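PDB 4DTL: VgrG protein from Vibrio cholerae, which carries the actin cross-linking domain of a VgrG effector, which probably uses ATP and divalent metal ions to join actin monomers covalently into oligomers. Local coordinates for residues A[32-37]-A[87-92]; A[25-30]-A[173-178]. All coordinates share one frame; numbering follows the deposited sequence.

Contact 1 (A[32-37]-A[87-92]); sequences AGLVVA and HTVELV. With MN (manganese (II) ion), chain E; ATP (adenosine-5'-triphosphate), chain B.
A single antiparallel hydrogen-bonded pair, Val36 with His87, joins strand 34-37 to strand 87-92, the strand that runs on to the manganese-ATP site. Within these two segments they form one bridge, consistent with the steep crossing of 104° between their directions. Val36 N donates to His87 O at 2.8 Å, and His87 N returns a bond of 2.8 Å to Val36 O. Beyond this rung the backbones diverge, and a water bridges them, donating to Leu34 O at 2.7 Å and accepting from Val89 N at 2.8 Å. Beside the water the side chains make an apolar contact. With CG1 anti to the backbone N (chi1 170°), Val89 CG2 sits beside that N, anti to the carbonyl carbon, and touches two partners: Leu34 CD1 at 3.6 Å, and Val36 CB, also 3.6 Å away, whose side chain crosses that of Val89 at about a right angle. Farther along the same strand, Glu90 extends to a manganese ion through OE1, at 2.3 Å. Leu34 also packs on Phe118 of helix 101-124 and, with Val36, on Ile151 of strand 150-153, while His87 and Thr88 lean on strand 56-68.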
loop_
_atom_site.group_PDB
_atom_site.type_symbol
_atom_site.label_atom_id
_atom_site.label_comp_id
_atom_site.label_asym_id
_atom_site.label_seq_id
_atom_site.Cartn_x
_atom_site.Cartn_y
_atom_site.Cartn_z
ATOM N N ALA A 32 0.705 -9.930 -15.751
ATOM C CA ALA A 32 0.663 -9.584 -17.167
ATOM C C ALA A 32 0.281 -10.811 -17.956
ATOM O O ALA A 32 0.760 -11.905 -17.652
ATOM C CB ALA A 32 2.019 -9.084 -17.630
ATOM N N GLY A 33 -0.551 -10.611 -18.972
ATOM C CA GLY A 33 -1.000 -11.665 -19.878
ATOM C C GLY A 33 -2.447 -12.090 -19.748
ATOM O O GLY A 33 -2.900 -12.980 -20.481
ATOM N N LEU A 34 -3.171 -11.474 -18.796
ATOM C CA LEU A 34 -4.568 -11.814 -18.536
ATOM C C LEU A 34 -5.359 -10.691 -17.879
ATOM O O LEU A 34 -4.790 -9.704 -17.416
ATOM C CB LEU A 34 -4.717 -13.157 -17.735
ATOM C CG LEU A 34 -4.073 -13.307 -16.347
ATOM C CD1 LEU A 34 -4.796 -12.535 -15.315
ATOM C CD2 LEU A 34 -4.106 -14.730 -15.908
ATOM N N VAL A 35 -6.672 -10.881 -17.800
ATOM C CA VAL A 35 -7.608 -10.019 -17.096
ATOM C C VAL A 35 -8.591 -10.877 -16.288
ATOM O O VAL A 35 -8.742 -12.065 -16.553
ATOM C CB VAL A 35 -8.376 -9.031 -18.018
ATOM C CG1 VAL A 35 -7.462 -7.924 -18.540
ATOM C CG2 VAL A 35 -9.127 -9.744 -19.148
ATOM N N VAL A 36 -9.267 -10.251 -15.324
ATOM C CA VAL A 36 -10.371 -10.824 -14.578
ATOM C C VAL A 36 -11.597 -9.974 -14.951
ATOM O O VAL A 36 -11.489 -8.759 -15.030
ATOM C CB VAL A 36 -10.141 -10.953 -13.041
ATOM C CG1 VAL A 36 -9.923 -9.595 -12.366
ATOM C CG2 VAL A 36 -11.279 -11.742 -12.372
ATOM N N ALA A 37 -12.712 -10.600 -15.283
ATOM C CA ALA A 37 -13.945 -9.877 -15.565
ATOM C C ALA A 37 -14.915 -10.262 -14.473
ATOM O O ALA A 37 -14.989 -11.426 -14.091
ATOM C CB ALA A 37 -14.481 -10.236 -16.931
ATOM N N HIS A 87 -10.623 -6.185 -15.524
ATOM C CA HIS A 87 -9.586 -5.592 -14.693
ATOM C C HIS A 87 -8.332 -6.406 -14.807
ATOM O O HIS A 87 -8.391 -7.591 -15.130
ATOM C CB HIS A 87 -10.018 -5.582 -13.216
ATOM C CG HIS A 87 -11.226 -4.745 -12.914
ATOM N ND1 HIS A 87 -11.107 -3.453 -12.415
ATOM C CD2 HIS A 87 -12.542 -5.060 -13.003
ATOM C CE1 HIS A 87 -12.346 -3.017 -12.242
ATOM N NE2 HIS A 87 -13.244 -3.945 -12.586
ATOM N N THR A 88 -7.200 -5.795 -14.455
ATOM C CA THR A 88 -5.933 -6.499 -14.370
ATOM C C THR A 88 -5.987 -7.216 -13.021
ATOM O O THR A 88 -6.733 -6.775 -12.127
ATOM C CB THR A 88 -4.756 -5.530 -14.427
ATOM O OG1 THR A 88 -4.885 -4.551 -13.399
ATOM C CG2 THR A 88 -4.616 -4.857 -15.765
ATOM N N VAL A 89 -5.242 -8.323 -12.887
ATOM C CA VAL A 89 -5.202 -9.099 -11.662
ATOM C C VAL A 89 -3.981 -8.654 -10.894
ATOM O O VAL A 89 -2.906 -8.487 -11.474
ATOM C CB VAL A 89 -5.211 -10.637 -11.930
ATOM C CG1 VAL A 89 -4.921 -11.438 -10.658
ATOM C CG2 VAL A 89 -6.526 -11.084 -12.560
ATOM N N GLU A 90 -4.158 -8.452 -9.591
ATOM C CA GLU A 90 -3.070 -8.135 -8.698
ATOM C C GLU A 90 -3.058 -9.109 -7.547
ATOM O O GLU A 90 -4.072 -9.281 -6.873
ATOM C CB GLU A 90 -3.156 -6.704 -8.202
ATOM C CG GLU A 90 -1.922 -6.286 -7.426
ATOM C CD GLU A 90 -2.039 -4.917 -6.806
ATOM O OE1 GLU A 90 -3.046 -4.674 -6.106
ATOM O OE2 GLU A 90 -1.118 -4.090 -7.004
ATOM N N LEU A 91 -1.901 -9.732 -7.322
ATOM C CA LEU A 91 -1.707 -10.667 -6.216
ATOM C C LEU A 91 -1.181 -9.858 -5.031
ATOM O O LEU A 91 -0.148 -9.183 -5.149
ATOM C CB LEU A 91 -0.769 -11.830 -6.603
ATOM C CG LEU A 91 -1.097 -12.621 -7.884
ATOM C CD1 LEU A 91 -0.186 -13.838 -8.012
ATOM C CD2 LEU A 91 -2.562 -13.035 -7.943
ATOM N N VAL A 92 -1.958 -9.843 -3.933
ATOM C CA VAL A 92 -1.667 -9.058 -2.725
ATOM C C VAL A 92 -1.361 -9.982 -1.556
ATOM O O VAL A 92 -2.270 -10.625 -1.014
ATOM C CB VAL A 92 -2.805 -8.043 -2.401
ATOM C CG1 VAL A 92 -2.438 -7.167 -1.212
ATOM C CG2 VAL A 92 -3.135 -7.166 -3.611
HETATM MN MN MN E . -2.941 -2.852 -4.731
HETATM P PG ATP B . -2.889 0.229 -4.675
HETATM O O1G ATP B . -3.074 -1.055 -5.421
HETATM O O2G ATP B . -1.585 0.872 -5.021
HETATM O O3G ATP B . -4.008 1.174 -4.990
HETATM P PB ATP B . -3.812 -1.114 -2.559
HETATM O O1B ATP B . -5.206 -0.619 -2.548
HETATM O O2B ATP B . -3.704 -2.349 -3.404
HETATM O O3B ATP B . -2.888 -0.061 -3.095
HETATM P PA ATP B . -3.623 -2.947 -0.540
HETATM O O1A ATP B . -4.473 -2.969 0.681
HETATM O O2A ATP B . -4.258 -3.817 -1.630
HETATM O O3A ATP B . -3.416 -1.554 -1.071
HETATM O "O5'" ATP B . -2.190 -3.557 -0.173
HETATM C "C5'" ATP B . -1.550 -3.130 1.036
HETATM C "C4'" ATP B . -0.188 -3.752 1.162
HETATM O "O4'" ATP B . 0.233 -3.601 2.533
HETATM C "C3'" ATP B . -0.121 -5.246 0.860
HETATM O "O3'" ATP B . 1.057 -5.544 0.130
HETATM C "C2'" ATP B . -0.158 -5.882 2.247
HETATM O "O2'" ATP B . 0.479 -7.149 2.297
HETATM C "C1'" ATP B . 0.590 -4.851 3.069
HETATM N N9 ATP B . 0.290 -4.853 4.495
HETATM C C8 ATP B . -0.942 -4.905 5.087
HETATM N N7 ATP B . -0.906 -4.936 6.396
HETATM C C5 ATP B . 0.449 -4.895 6.685
HETATM C C6 ATP B . 1.163 -4.885 7.904
HETATM N N6 ATP B . 0.582 -4.977 9.107
HETATM N N1 ATP B . 2.511 -4.792 7.842
HETATM C C2 ATP B . 3.099 -4.736 6.644
HETATM N N3 ATP B . 2.534 -4.766 5.435
HETATM C C4 ATP B . 1.200 -4.839 5.528
HETATM O O HOH W 1 -3.651 -8.855 -15.115
#

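Contact 2 (A[25-30]-A[173-178]). With MN (manganese (II) ion), chain D; MN (manganese (II) ion), chain E; ATP (adenosine-5'-triphosphate), chain B.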
loop_
_atom_site.group_PDB
_atom_site.type_symbol
_atom_site.label_atom_id
_atom_site.label_comp_id
_atom_site.label_asym_id
_atom_site.label_seq_id
_atom_site.Cartn_x
_atom_site.Cartn_y
_atom_site.Cartn_z
ATOM N N ILE A 25 6.363 -7.049 6.413
ATOM C CA ILE A 25 6.409 -6.783 4.977
ATOM C C ILE A 25 5.255 -7.442 4.229
ATOM O O ILE A 25 4.892 -8.581 4.516
ATOM C CB ILE A 25 7.803 -7.093 4.356
ATOM C CG1 ILE A 25 7.928 -6.577 2.895
ATOM C CG2 ILE A 25 8.202 -8.563 4.525
ATOM C CD1 ILE A 25 9.297 -6.142 2.438
ATOM N N GLY A 26 4.712 -6.702 3.275
ATOM C CA GLY A 26 3.661 -7.149 2.380
ATOM C C GLY A 26 4.021 -6.759 0.967
ATOM O O GLY A 26 4.672 -5.739 0.756
ATOM N N ILE A 27 3.603 -7.549 -0.008
ATOM C CA ILE A 27 3.902 -7.288 -1.417
ATOM C C ILE A 27 2.642 -7.254 -2.297
ATOM O O ILE A 27 1.629 -7.880 -1.975
ATOM C CB ILE A 27 4.997 -8.247 -1.978
ATOM C CG1 ILE A 27 4.538 -9.726 -2.012
ATOM C CG2 ILE A 27 6.338 -8.072 -1.260
ATOM C CD1 ILE A 27 5.320 -10.624 -2.960
ATOM N N GLU A 28 2.722 -6.502 -3.400
ATOM C CA GLU A 28 1.692 -6.370 -4.429
ATOM C C GLU A 28 2.328 -6.752 -5.754
ATOM O O GLU A 28 3.426 -6.285 -6.082
ATOM C CB GLU A 28 1.140 -4.951 -4.493
ATOM C CG GLU A 28 0.335 -4.569 -3.271
ATOM C CD GLU A 28 0.051 -3.083 -3.230
ATOM O OE1 GLU A 28 0.933 -2.319 -2.781
ATOM O OE2 GLU A 28 -1.008 -2.679 -3.757
ATOM N N ASN A 29 1.652 -7.618 -6.507
ATOM C CA ASN A 29 2.171 -8.149 -7.760
ATOM C C ASN A 29 1.116 -8.167 -8.881
ATOM O O ASN A 29 0.273 -9.070 -8.957
ATOM C CB ASN A 29 2.704 -9.557 -7.489
ATOM C CG ASN A 29 3.560 -10.148 -8.570
ATOM O OD1 ASN A 29 4.251 -9.437 -9.305
ATOM N ND2 ASN A 29 3.581 -11.478 -8.635
ATOM N N GLU A 30 1.148 -7.147 -9.732
ATOM C CA GLU A 30 0.216 -7.056 -10.856
ATOM C C GLU A 30 0.644 -7.958 -12.008
ATOM O O GLU A 30 1.776 -7.847 -12.491
ATOM C CB GLU A 30 0.062 -5.619 -11.314
ATOM C CG GLU A 30 -1.104 -5.423 -12.267
ATOM C CD GLU A 30 -1.155 -4.069 -12.941
ATOM O OE1 GLU A 30 -2.269 -3.643 -13.326
ATOM O OE2 GLU A 30 -0.088 -3.425 -13.087
ATOM N N GLN A 173 5.176 -4.378 -9.580
ATOM C CA GLN A 173 5.475 -4.733 -8.195
ATOM C C GLN A 173 5.672 -3.591 -7.222
ATOM O O GLN A 173 6.291 -2.580 -7.551
ATOM C CB GLN A 173 6.671 -5.698 -8.133
ATOM C CG GLN A 173 6.346 -7.068 -8.717
ATOM C CD GLN A 173 7.504 -8.031 -8.814
ATOM O OE1 GLN A 173 8.676 -7.655 -8.925
ATOM N NE2 GLN A 173 7.177 -9.311 -8.859
ATOM N N GLN A 174 5.153 -3.788 -6.007
ATOM C CA GLN A 174 5.263 -2.895 -4.858
ATOM C C GLN A 174 5.486 -3.706 -3.589
ATOM O O GLN A 174 5.203 -4.897 -3.544
ATOM C CB GLN A 174 3.987 -2.086 -4.694
ATOM C CG GLN A 174 4.050 -0.709 -5.320
ATOM C CD GLN A 174 2.878 -0.433 -6.184
ATOM O OE1 GLN A 174 1.825 -0.017 -5.724
ATOM N NE2 GLN A 174 3.020 -0.727 -7.445
ATOM N N ALA A 175 6.034 -3.051 -2.572
ATOM C CA ALA A 175 6.281 -3.624 -1.262
ATOM C C ALA A 175 5.808 -2.609 -0.225
ATOM O O ALA A 175 5.858 -1.398 -0.478
ATOM C CB ALA A 175 7.764 -3.887 -1.095
ATOM N N THR A 176 5.303 -3.101 0.918
ATOM C CA THR A 176 4.827 -2.270 2.029
ATOM C C THR A 176 5.495 -2.757 3.284
ATOM O O THR A 176 5.404 -3.940 3.588
ATOM C CB THR A 176 3.282 -2.207 2.097
ATOM O OG1 THR A 176 2.770 -1.588 0.911
ATOM C CG2 THR A 176 2.776 -1.452 3.317
ATOM N N VAL A 177 6.189 -1.857 3.989
ATOM C CA VAL A 177 6.957 -2.177 5.193
ATOM C C VAL A 177 6.269 -1.516 6.383
ATOM O O VAL A 177 5.918 -0.336 6.311
ATOM C CB VAL A 177 8.467 -1.763 5.039
ATOM C CG1 VAL A 177 9.233 -1.838 6.365
ATOM C CG2 VAL A 177 9.173 -2.602 3.975
ATOM N N GLY A 178 6.078 -2.293 7.449
ATOM C CA GLY A 178 5.473 -1.828 8.688
ATOM C C GLY A 178 6.470 -1.888 9.818
ATOM O O GLY A 178 7.069 -2.933 10.069
HETATM MN MN MN D . 0.081 -0.424 -3.797
HETATM MN MN MN E . -2.941 -2.852 -4.731
HETATM P PG ATP B . -2.889 0.229 -4.675
HETATM O O1G ATP B . -3.074 -1.055 -5.421
HETATM O O2G ATP B . -1.585 0.872 -5.021
HETATM O O3G ATP B . -4.008 1.174 -4.990
HETATM P PB ATP B . -3.812 -1.114 -2.559
HETATM O O1B ATP B . -5.206 -0.619 -2.548
HETATM O O2B ATP B . -3.704 -2.349 -3.404
HETATM O O3B ATP B . -2.888 -0.061 -3.095
HETATM P PA ATP B . -3.623 -2.947 -0.540
HETATM O O1A ATP B . -4.473 -2.969 0.681
HETATM O O2A ATP B . -4.258 -3.817 -1.630
HETATM O O3A ATP B . -3.416 -1.554 -1.071
HETATM O "O5'" ATP B . -2.190 -3.557 -0.173
HETATM C "C5'" ATP B . -1.550 -3.130 1.036
HETATM C "C4'" ATP B . -0.188 -3.752 1.162
HETATM O "O4'" ATP B . 0.233 -3.601 2.533
HETATM C "C3'" ATP B . -0.121 -5.246 0.860
HETATM O "O3'" ATP B . 1.057 -5.544 0.130
HETATM C "C2'" ATP B . -0.158 -5.882 2.247
HETATM O "O2'" ATP B . 0.479 -7.149 2.297
HETATM C "C1'" ATP B . 0.590 -4.851 3.069
HETATM N N9 ATP B . 0.290 -4.853 4.495
HETATM C C8 ATP B . -0.942 -4.905 5.087
HETATM N N7 ATP B . -0.906 -4.936 6.396
HETATM C C5 ATP B . 0.449 -4.895 6.685
HETATM C C6 ATP B . 1.163 -4.885 7.904
HETATM N N6 ATP B . 0.582 -4.977 9.107
HETATM N N1 ATP B . 2.511 -4.792 7.842
HETATM C C2 ATP B . 3.099 -4.736 6.644
HETATM N N3 ATP B . 2.534 -4.766 5.435
HETATM C C4 ATP B . 1.200 -4.839 5.528
HETATM O O HOH W 2 2.718 -3.443 -1.192
#
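Strands 25-30 and 173-178 run antiparallel, 163° between their directions, with four backbone hydrogen bonds in two hydrogen-bonded pairs, Gly26 with Thr176 and Glu28 with Gln174. This regular beta ladder forms part of the ATP site: Gly26, Glu28, Gln174 and Thr176 face the nucleotide and its metals, while Ile25, Ile27, Ala175 and Val177 face the other way. On the ligand face Glu28 bridges two manganese ions with its carboxylate, which reaches them because CG lies anti to the carbonyl carbon (chi1 -68°) and the chain is extended beyond it. OE1 and OE2 both bind one ion, and OE2 also binds the second at 2.2 Å, which Glu90 shares. Glu28 OE1 passes 3.6 Å from Gln174 CB. The same OE1 accepts a 2.6 Å bond from a water that also meets Thr176 OG1 and ATP O3'. Thr176 lies against the ribose, its CB 3.4 Å from ATP O4', and the bare Gly26 CA comes within 3.2 Å of ATP O2'. On the opposite face Ile25 CD1 meets Val177 CG2 at 3.9 Å. At the far end of the ladder Asn29 and Gln173 lie side by side, and Gln173 NE2 donates to Asn29 OD1 at 3.0 Å from above the plane of the acceptor amide.

Overall arrangement
Strands 24-30 and 85-97 are neighbours, and through them the two contacts meet: Leu91 O lies 2.7 Å from Asn29 N and Thr88 OG1 lies 2.8 Å from Glu30 OE1, both probable hydrogen bonds. Their centres are about 16 Å apart. Both are buried, but the centre of contact 2 lies about 7 Å from the centre of the chain, that of contact 1 about 17 Å. Contact 2 is a continuous ladder with one face given to nucleotide and metals; contact 1 is one rung, a bridging water and an apolar patch. Contact 2 binds both metals and lines the ribose, whereas contact 1 meets the site farther along strand 87-92, through one carboxylate and the methyls of Val92.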